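Local structure of farnesyl diphosphate phosphatase YisP (Bacillus subtilis subsp. subtilis, 3WE9) at residues E13-C18 / Q40-W45; S34-K39 / Q231-A236; W45-F50 / L134-I139. The protein hydrolyses farnesyl diphosphate to farnesol and diphosphate, a step that supports biofilm formation. All blocks are in the same frame, centred on the assembly; numbering follows the deposited sequence.

Interaction 1: residues E13-C18 / Q40-W45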
loop_
_atom_site.group_PDB
_atom_site.type_symbol
_atom_site.label_atom_id
_atom_site.label_comp_id
_atom_site.label_asym_id
_atom_site.label_seq_id
_atom_site.Cartn_x
_atom_site.Cartn_y
_atom_site.Cartn_z
ATOM N N GLU A 13 4.726 0.076 24.596
ATOM C CA GLU A 13 3.270 0.045 24.618
ATOM C C GLU A 13 2.747 0.646 23.322
ATOM O O GLU A 13 1.875 0.070 22.671
ATOM C CB GLU A 13 2.731 0.848 25.802
ATOM C CG GLU A 13 2.697 0.082 27.107
ATOM C CD GLU A 13 2.125 0.903 28.245
ATOM O OE1 GLU A 13 1.039 1.499 28.063
ATOM O OE2 GLU A 13 2.760 0.948 29.322
ATOM N N ALA A 14 3.290 1.805 22.959
ATOM C CA ALA A 14 2.896 2.501 21.742
ATOM C C ALA A 14 3.134 1.647 20.501
ATOM O O ALA A 14 2.333 1.674 19.568
ATOM C CB ALA A 14 3.651 3.819 21.624
ATOM N N TYR A 15 4.236 0.900 20.480
ATOM C CA TYR A 15 4.536 0.038 19.336
ATOM C C TYR A 15 3.480 -1.061 19.193
ATOM O O TYR A 15 2.961 -1.300 18.100
ATOM C CB TYR A 15 5.915 -0.613 19.490
ATOM C CG TYR A 15 7.070 0.140 18.849
ATOM C CD1 TYR A 15 7.023 0.527 17.506
ATOM C CD2 TYR A 15 8.244 0.393 19.564
ATOM C CE1 TYR A 15 8.126 1.140 16.886
ATOM C CE2 TYR A 15 9.347 1.002 18.958
ATOM C CZ TYR A 15 9.283 1.370 17.618
ATOM O OH TYR A 15 10.377 1.950 17.007
ATOM N N GLN A 16 3.175 -1.736 20.297
ATOM C CA GLN A 16 2.178 -2.799 20.279
ATOM C C GLN A 16 0.853 -2.286 19.746
ATOM O O GLN A 16 0.162 -2.976 18.998
ATOM C CB GLN A 16 1.980 -3.379 21.679
ATOM C CG GLN A 16 3.102 -4.296 22.095
ATOM C CD GLN A 16 3.466 -5.277 20.994
ATOM O OE1 GLN A 16 2.611 -6.005 20.489
ATOM N NE2 GLN A 16 4.739 -5.295 20.615
ATOM N N GLN A 17 0.504 -1.067 20.128
ATOM C CA GLN A 17 -0.738 -0.482 19.665
ATOM C C GLN A 17 -0.624 -0.176 18.175
ATOM O O GLN A 17 -1.607 -0.254 17.441
ATOM C CB GLN A 17 -1.050 0.772 20.480
ATOM C CG GLN A 17 -1.176 0.453 21.962
ATOM C CD GLN A 17 -1.579 1.642 22.804
ATOM O OE1 GLN A 17 -1.708 1.532 24.026
ATOM N NE2 GLN A 17 -1.783 2.787 22.161
ATOM N N CYS A 18 0.581 0.165 17.724
ATOM C CA CYS A 18 0.785 0.431 16.304
ATOM C C CYS A 18 0.529 -0.873 15.553
ATOM O O CYS A 18 -0.030 -0.868 14.459
ATOM C CB CYS A 18 2.214 0.917 16.033
ATOM S SG CYS A 18 2.534 2.647 16.477
ATOM N N GLN A 40 12.850 -4.144 13.248
ATOM C CA GLN A 40 12.365 -3.617 11.976
ATOM C C GLN A 40 10.833 -3.721 11.876
ATOM O O GLN A 40 10.166 -2.799 11.413
ATOM C CB GLN A 40 13.017 -4.373 10.810
ATOM C CG GLN A 40 14.464 -3.972 10.517
ATOM C CD GLN A 40 15.493 -4.686 11.381
ATOM O OE1 GLN A 40 15.157 -5.363 12.351
ATOM N NE2 GLN A 40 16.762 -4.531 11.025
ATOM N N ARG A 41 10.291 -4.852 12.316
ATOM C CA ARG A 41 8.846 -5.104 12.278
ATOM C C ARG A 41 8.070 -4.003 12.996
ATOM O O ARG A 41 7.149 -3.395 12.436
ATOM C CB ARG A 41 8.544 -6.454 12.941
ATOM C CG ARG A 41 7.089 -6.913 12.870
ATOM C CD ARG A 41 6.892 -8.152 13.738
ATOM N NE ARG A 41 7.953 -9.131 13.509
ATOM C CZ ARG A 41 8.429 -9.955 14.439
ATOM N NH1 ARG A 41 7.939 -9.929 15.672
ATOM N NH2 ARG A 41 9.410 -10.793 14.142
ATOM N N GLN A 42 8.444 -3.750 14.245
ATOM C CA GLN A 42 7.771 -2.729 15.033
ATOM C C GLN A 42 7.918 -1.353 14.407
ATOM O O GLN A 42 6.976 -0.556 14.409
ATOM C CB GLN A 42 8.300 -2.751 16.471
ATOM C CG GLN A 42 7.913 -4.038 17.191
ATOM C CD GLN A 42 8.191 -4.005 18.679
ATOM O OE1 GLN A 42 7.608 -4.774 19.446
ATOM N NE2 GLN A 42 9.086 -3.123 19.096
ATOM N N ALA A 43 9.092 -1.077 13.849
ATOM C CA ALA A 43 9.332 0.204 13.194
ATOM C C ALA A 43 8.356 0.345 12.025
ATOM O O ALA A 43 7.793 1.412 11.797
ATOM C CB ALA A 43 10.774 0.272 12.686
ATOM N N SER A 44 8.163 -0.740 11.283
ATOM C CA SER A 44 7.249 -0.721 10.144
ATOM C C SER A 44 5.821 -0.458 10.615
ATOM O O SER A 44 5.072 0.257 9.951
ATOM C CB SER A 44 7.306 -2.047 9.383
ATOM O OG SER A 44 8.571 -2.207 8.766
ATOM N N TRP A 45 5.443 -1.051 11.745
ATOM C CA TRP A 45 4.103 -0.835 12.282
ATOM C C TRP A 45 3.913 0.657 12.533
ATOM O O TRP A 45 2.883 1.230 12.189
ATOM C CB TRP A 45 3.905 -1.570 13.608
ATOM C CG TRP A 45 3.929 -3.071 13.546
ATOM C CD1 TRP A 45 3.807 -3.862 12.439
ATOM C CD2 TRP A 45 4.053 -3.954 14.661
ATOM N NE1 TRP A 45 3.851 -5.190 12.799
ATOM C CE2 TRP A 45 3.999 -5.274 14.161
ATOM C CE3 TRP A 45 4.202 -3.758 16.042
ATOM C CZ2 TRP A 45 4.091 -6.397 14.995
ATOM C CZ3 TRP A 45 4.294 -4.872 16.871
ATOM C CH2 TRP A 45 4.238 -6.177 16.341
#
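Gln42 lies across one face of the Tyr15 ring, the two side chains running at about a right angle to each other. Its CB makes a CH-pi contact 3.9 Å from the ring centroid, close to the ring normal. Because CG is anti to the carbonyl carbon (chi1 -67°) and the chain is extended beyond it, the amide continues over the same face, bringing NE2 to 3.6 Å from Tyr15 CD2 with amide and ring only 27° from parallel. The ring also reaches the backbone, where Tyr15 CE1 is 3.2 Å from Gln42 O. The other end of the same amide, OE1, is 3.1 Å from Gln16 NE2, at an angle too poor for a hydrogen bond. The same Gln16 NE2 sits at the edge of the Trp45 indole, 3.8 Å from CZ3, its amide standing nearly upright to the ring plane. These contacts join helices 6-25 and 38-54 of the all-helical isoprenoid synthase fold, whose local axes approach to 8.7 Å at a crossing angle of 70°. Replacing Tyr15 by an alanine would probably strip the cover from the Gln42 chain, open a gap toward His89 and Ala90 of helix 84-94, and let the Gln42 amide turn. Farther along, Cys18 CB packs on Trp45 CB at 3.9 Å, and the indole itself meets the Phe30 ring nearly in parallel.

Interaction 2: residues S34-K39 / Q231-A236; sequences SYLPLK and QKTVKA
The hydroxyl of Thr233 is hemmed in by three residues: it is hydrogen-bonded to the carbonyl O of Ala32, in the last turn of helix 27-33, while two aliphatic groups from 34-39 close on it. Leu36 CG comes to 3.3 Å from Thr233 OG1, and Tyr35 CB stands 3.5 Å from the same oxygen. With OG1 anti to its carbonyl carbon (chi1 -74°), the hydroxyl is turned toward the connection between helices 27-33 and 38-54, and the Leu36 and Thr233 side chains cross at about a right angle. Tyr35 lies along helix 228-250. Its CB rests 3.9 Å from Lys232 CB, and farther out the ring carbon CE2 reaches the methyl CB of Ala236 at 4.0 Å. The lysine chain crosses the tyrosine almost perpendicularly and bends at chi3 (72°), which carries CE to 4.0 Å from Tyr35 CD1. Ser34 OG, hydrogen-bonded to Lys31 O, lies above the centre of one ring face, and Leu271 of helix 264-271 touches both Tyr35 and Ala236. In the all-helical fold of the squalene/phytoene synthase family, Tyr35 and Leu36 belong to the connection that leads, through Pro37 at the N-cap position, into helix 38-54, and they seat it on helix 228-250. Apolar contact does most of the joining, so the buried hydroxyl is satisfied from outside the two segments, while its neighbours across the contact are carbon atoms.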
loop_
_atom_site.group_PDB
_atom_site.type_symbol
_atom_site.label_atom_id
_atom_site.label_comp_id
_atom_site.label_asym_id
_atom_site.label_seq_id
_atom_site.Cartn_x
_atom_site.Cartn_y
_atom_site.Cartn_z
ATOM N N SER A 34 5.336 -9.314 9.228
ATOM C CA SER A 34 5.638 -10.235 10.318
ATOM C C SER A 34 6.955 -10.980 10.125
ATOM O O SER A 34 7.547 -11.460 11.090
ATOM C CB SER A 34 4.494 -11.245 10.498
ATOM O OG SER A 34 4.449 -12.169 9.423
ATOM N N TYR A 35 7.417 -11.065 8.880
ATOM C CA TYR A 35 8.660 -11.766 8.572
ATOM C C TYR A 35 9.923 -10.977 8.907
ATOM O O TYR A 35 11.025 -11.526 8.886
ATOM C CB TYR A 35 8.676 -12.170 7.098
ATOM C CG TYR A 35 7.560 -13.123 6.749
ATOM C CD1 TYR A 35 7.539 -14.418 7.263
ATOM C CD2 TYR A 35 6.507 -12.722 5.926
ATOM C CE1 TYR A 35 6.496 -15.293 6.966
ATOM C CE2 TYR A 35 5.458 -13.587 5.624
ATOM C CZ TYR A 35 5.460 -14.870 6.147
ATOM O OH TYR A 35 4.433 -15.733 5.845
ATOM N N LEU A 36 9.768 -9.695 9.211
ATOM C CA LEU A 36 10.914 -8.864 9.567
ATOM C C LEU A 36 11.335 -9.114 11.015
ATOM O O LEU A 36 10.523 -9.535 11.843
ATOM C CB LEU A 36 10.560 -7.381 9.424
ATOM C CG LEU A 36 10.329 -6.781 8.031
ATOM C CD1 LEU A 36 9.701 -5.401 8.177
ATOM C CD2 LEU A 36 11.646 -6.699 7.278
ATOM N N PRO A 37 12.620 -8.876 11.334
ATOM C CA PRO A 37 13.083 -9.073 12.709
ATOM C C PRO A 37 12.272 -8.085 13.546
ATOM O O PRO A 37 11.810 -7.068 13.024
ATOM C CB PRO A 37 14.561 -8.695 12.633
ATOM C CG PRO A 37 14.936 -9.138 11.248
ATOM C CD PRO A 37 13.756 -8.649 10.424
ATOM N N LEU A 38 12.101 -8.382 14.830
ATOM C CA LEU A 38 11.309 -7.540 15.721
ATOM C C LEU A 38 11.541 -6.033 15.620
ATOM O O LEU A 38 10.593 -5.262 15.441
ATOM C CB LEU A 38 11.507 -7.993 17.174
ATOM C CG LEU A 38 10.630 -7.276 18.207
ATOM C CD1 LEU A 38 9.161 -7.417 17.815
ATOM C CD2 LEU A 38 10.878 -7.862 19.593
ATOM N N LYS A 39 12.793 -5.605 15.735
ATOM C CA LYS A 39 13.097 -4.179 15.673
ATOM C C LYS A 39 12.558 -3.534 14.394
ATOM O O LYS A 39 11.891 -2.500 14.444
ATOM C CB LYS A 39 14.607 -3.942 15.779
ATOM C CG LYS A 39 14.972 -2.469 15.899
ATOM C CD LYS A 39 16.478 -2.254 15.899
ATOM C CE LYS A 39 17.126 -2.804 17.151
ATOM N NZ LYS A 39 18.613 -2.675 17.078
ATOM N N GLN A 231 13.581 -9.948 2.587
ATOM C CA GLN A 231 13.121 -10.536 1.326
ATOM C C GLN A 231 11.766 -11.224 1.428
ATOM O O GLN A 231 10.920 -11.073 0.544
ATOM C CB GLN A 231 14.135 -11.549 0.789
ATOM C CG GLN A 231 15.363 -10.924 0.177
ATOM C CD GLN A 231 16.182 -11.918 -0.625
ATOM O OE1 GLN A 231 17.234 -11.578 -1.161
ATOM N NE2 GLN A 231 15.697 -13.148 -0.718
ATOM N N LYS A 232 11.564 -11.997 2.488
ATOM C CA LYS A 232 10.297 -12.685 2.663
ATOM C C LYS A 232 9.162 -11.683 2.807
ATOM O O LYS A 232 8.033 -11.949 2.392
ATOM C CB LYS A 232 10.349 -13.608 3.882
ATOM C CG LYS A 232 11.313 -14.771 3.702
ATOM C CD LYS A 232 11.310 -15.718 4.888
ATOM C CE LYS A 232 10.032 -16.538 4.948
ATOM N NZ LYS A 232 10.174 -17.639 5.946
ATOM N N THR A 233 9.464 -10.532 3.398
ATOM C CA THR A 233 8.460 -9.487 3.579
ATOM C C THR A 233 8.094 -8.860 2.235
ATOM O O THR A 233 6.921 -8.641 1.951
ATOM C CB THR A 233 8.961 -8.396 4.554
ATOM O OG1 THR A 233 8.928 -8.906 5.893
ATOM C CG2 THR A 233 8.087 -7.138 4.476
ATOM N N VAL A 234 9.093 -8.580 1.406
ATOM C CA VAL A 234 8.838 -7.994 0.092
ATOM C C VAL A 234 8.145 -9.014 -0.810
ATOM O O VAL A 234 7.181 -8.690 -1.500
ATOM C CB VAL A 234 10.148 -7.526 -0.588
ATOM C CG1 VAL A 234 9.855 -7.033 -2.001
ATOM C CG2 VAL A 234 10.789 -6.406 0.228
ATOM N N LYS A 235 8.636 -10.249 -0.784
ATOM C CA LYS A 235 8.063 -11.330 -1.580
ATOM C C LYS A 235 6.598 -11.546 -1.190
ATOM O O LYS A 235 5.733 -11.713 -2.051
ATOM C CB LYS A 235 8.862 -12.620 -1.353
ATOM C CG LYS A 235 8.436 -13.799 -2.218
ATOM C CD LYS A 235 9.318 -15.018 -1.948
ATOM C CE LYS A 235 8.949 -16.192 -2.847
ATOM N NZ LYS A 235 9.812 -17.385 -2.588
ATOM N N ALA A 236 6.324 -11.537 0.110
ATOM C CA ALA A 236 4.961 -11.721 0.594
ATOM C C ALA A 236 4.060 -10.600 0.068
ATOM O O ALA A 236 2.968 -10.854 -0.447
ATOM C CB ALA A 236 4.944 -11.731 2.118
#

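Interaction 3: residues W45-F50 / L134-I139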
loop_
_atom_site.group_PDB
_atom_site.type_symbol
_atom_site.label_atom_id
_atom_site.label_comp_id
_atom_site.label_asym_id
_atom_site.label_seq_id
_atom_site.Cartn_x
_atom_site.Cartn_y
_atom_site.Cartn_z
ATOM N N TRP A 45 5.443 -1.051 11.745
ATOM C CA TRP A 45 4.103 -0.835 12.282
ATOM C C TRP A 45 3.913 0.657 12.533
ATOM O O TRP A 45 2.883 1.230 12.189
ATOM C CB TRP A 45 3.905 -1.570 13.608
ATOM C CG TRP A 45 3.929 -3.071 13.546
ATOM C CD1 TRP A 45 3.807 -3.862 12.439
ATOM C CD2 TRP A 45 4.053 -3.954 14.661
ATOM N NE1 TRP A 45 3.851 -5.190 12.799
ATOM C CE2 TRP A 45 3.999 -5.274 14.161
ATOM C CE3 TRP A 45 4.202 -3.758 16.042
ATOM C CZ2 TRP A 45 4.091 -6.397 14.995
ATOM C CZ3 TRP A 45 4.294 -4.872 16.871
ATOM C CH2 TRP A 45 4.238 -6.177 16.341
ATOM N N ALA A 46 4.919 1.280 13.142
ATOM C CA ALA A 46 4.866 2.704 13.451
ATOM C C ALA A 46 4.667 3.535 12.191
ATOM O O ALA A 46 3.824 4.437 12.154
ATOM C CB ALA A 46 6.159 3.137 14.173
ATOM N N VAL A 47 5.451 3.234 11.161
ATOM C CA VAL A 47 5.360 3.960 9.898
ATOM C C VAL A 47 3.979 3.830 9.259
ATOM O O VAL A 47 3.375 4.831 8.867
ATOM C CB VAL A 47 6.431 3.475 8.894
ATOM C CG1 VAL A 47 6.166 4.067 7.510
ATOM C CG2 VAL A 47 7.817 3.882 9.388
ATOM N N LEU A 48 3.472 2.605 9.160
ATOM C CA LEU A 48 2.159 2.398 8.557
ATOM C C LEU A 48 1.017 2.904 9.442
ATOM O O LEU A 48 -0.026 3.314 8.935
ATOM C CB LEU A 48 1.953 0.920 8.213
ATOM C CG LEU A 48 2.894 0.362 7.136
ATOM C CD1 LEU A 48 2.410 -1.017 6.712
ATOM C CD2 LEU A 48 2.930 1.297 5.936
ATOM N N SER A 49 1.205 2.866 10.758
ATOM C CA SER A 49 0.184 3.374 11.671
ATOM C C SER A 49 0.066 4.871 11.402
ATOM O O SER A 49 -1.040 5.422 11.352
ATOM C CB SER A 49 0.583 3.136 13.130
ATOM O OG SER A 49 0.464 1.768 13.477
ATOM N N PHE A 50 1.219 5.516 11.229
ATOM C CA PHE A 50 1.278 6.939 10.931
ATOM C C PHE A 50 0.474 7.207 9.662
ATOM O O PHE A 50 -0.344 8.124 9.613
ATOM C CB PHE A 50 2.728 7.381 10.709
ATOM C CG PHE A 50 2.855 8.714 10.027
ATOM C CD1 PHE A 50 2.700 9.898 10.743
ATOM C CD2 PHE A 50 3.096 8.784 8.656
ATOM C CE1 PHE A 50 2.781 11.133 10.102
ATOM C CE2 PHE A 50 3.178 10.009 8.005
ATOM C CZ PHE A 50 3.020 11.189 8.730
ATOM N N LEU A 134 9.081 4.770 0.340
ATOM C CA LEU A 134 10.321 5.464 0.665
ATOM C C LEU A 134 10.463 5.570 2.186
ATOM O O LEU A 134 11.563 5.478 2.717
ATOM C CB LEU A 134 10.337 6.859 0.031
ATOM C CG LEU A 134 11.690 7.581 0.044
ATOM C CD1 LEU A 134 12.744 6.717 -0.651
ATOM C CD2 LEU A 134 11.553 8.933 -0.666
ATOM N N MET A 135 9.349 5.767 2.885
ATOM C CA MET A 135 9.378 5.853 4.346
ATOM C C MET A 135 10.018 4.590 4.923
ATOM O O MET A 135 10.840 4.648 5.835
ATOM C CB MET A 135 7.967 5.940 4.919
ATOM C CG MET A 135 7.190 7.208 4.641
ATOM S SD MET A 135 5.526 6.998 5.301
ATOM C CE MET A 135 4.562 8.010 4.126
ATOM N N LEU A 136 9.611 3.449 4.373
ATOM C CA LEU A 136 10.080 2.142 4.820
ATOM C C LEU A 136 11.455 1.692 4.353
ATOM O O LEU A 136 12.033 0.785 4.948
ATOM C CB LEU A 136 9.068 1.073 4.404
ATOM C CG LEU A 136 7.652 1.175 4.979
ATOM C CD1 LEU A 136 6.771 0.129 4.309
ATOM C CD2 LEU A 136 7.676 0.973 6.493
ATOM N N LEU A 137 11.971 2.304 3.293
ATOM C CA LEU A 137 13.264 1.901 2.735
ATOM C C LEU A 137 14.389 1.661 3.745
ATOM O O LEU A 137 15.034 0.611 3.723
ATOM C CB LEU A 137 13.728 2.913 1.680
ATOM C CG LEU A 137 15.010 2.561 0.915
ATOM C CD1 LEU A 137 14.849 1.216 0.221
ATOM C CD2 LEU A 137 15.319 3.653 -0.102
ATOM N N PRO A 138 14.642 2.630 4.639
ATOM C CA PRO A 138 15.714 2.462 5.631
ATOM C C PRO A 138 15.492 1.280 6.574
ATOM O O PRO A 138 16.438 0.757 7.167
ATOM C CB PRO A 138 15.712 3.796 6.374
ATOM C CG PRO A 138 15.200 4.759 5.345
ATOM C CD PRO A 138 14.071 3.986 4.720
ATOM N N ILE A 139 14.239 0.864 6.710
ATOM C CA ILE A 139 13.900 -0.261 7.569
ATOM C C ILE A 139 14.129 -1.579 6.823
ATOM O O ILE A 139 14.591 -2.565 7.398
ATOM C CB ILE A 139 12.421 -0.163 8.022
ATOM C CG1 ILE A 139 12.230 1.091 8.888
ATOM C CG2 ILE A 139 12.018 -1.423 8.784
ATOM C CD1 ILE A 139 10.783 1.388 9.265
#
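Val47, which carries most of this contact with Met135 and Leu136, places its carbonyl O at the edge of the Phe50 ring, in the ring plane. That ring also meets Phe87 at a shallow angle and Phe101 edge-to-face, and Met135 touches Phe101 as well, so the aromatic group borders the aliphatic one. The two methyls of Val47 meet different residues of the opposing helix for the most part. CG1, held anti to the backbone N (chi1 170°), nestles against Leu136 CD2 at 3.6 Å and against Met135 CB at 3.7 Å; Met135 SD lies equally near this methyl. CG2 is displaced toward the Ile139 end of helix 118-140 and meets Ile139 CD1 at 3.9 Å, the two side chains lying alongside with opposite senses. Helices 38-54 and 118-140 run antiparallel here, with local directions 173° apart and axes 10.2 Å from each other, a neighbouring pair in the helical bundle of the squalene/phytoene synthase family. The second helix is kinked at Pro138, just ahead of Ile139. At the margin, Leu48 CD2 approaches Leu136 CD1 at 4.3 Å, a looser contact. Within helix 38-54, Trp45 O takes up both the backbone N and the hydroxyl OG of Ser49.

How the interactions relate
All three contacts involve helix 38-54 or the turn before it: interaction 2 uses the turn, interaction 1 the first turns of the helix and interaction 3 the turns after them, with Trp45 common to interactions 1 and 3. Interactions 1 and 2, their centres 14 Å apart, are joined by a probable hydrogen bond of 2.8 Å from Arg41 NH2 to Leu36 O. Interactions 1 and 3 are closer, at 10 Å between centres, and Ala43 CB meets Ile139 CD1 at 3.6 Å. A bound triethylene glycol, probably from the crystallisation liquor, lies about 4 Å from the Leu136 side chain and about 5 Å from that of Thr233, so interactions 2 and 3 may both border a pocket.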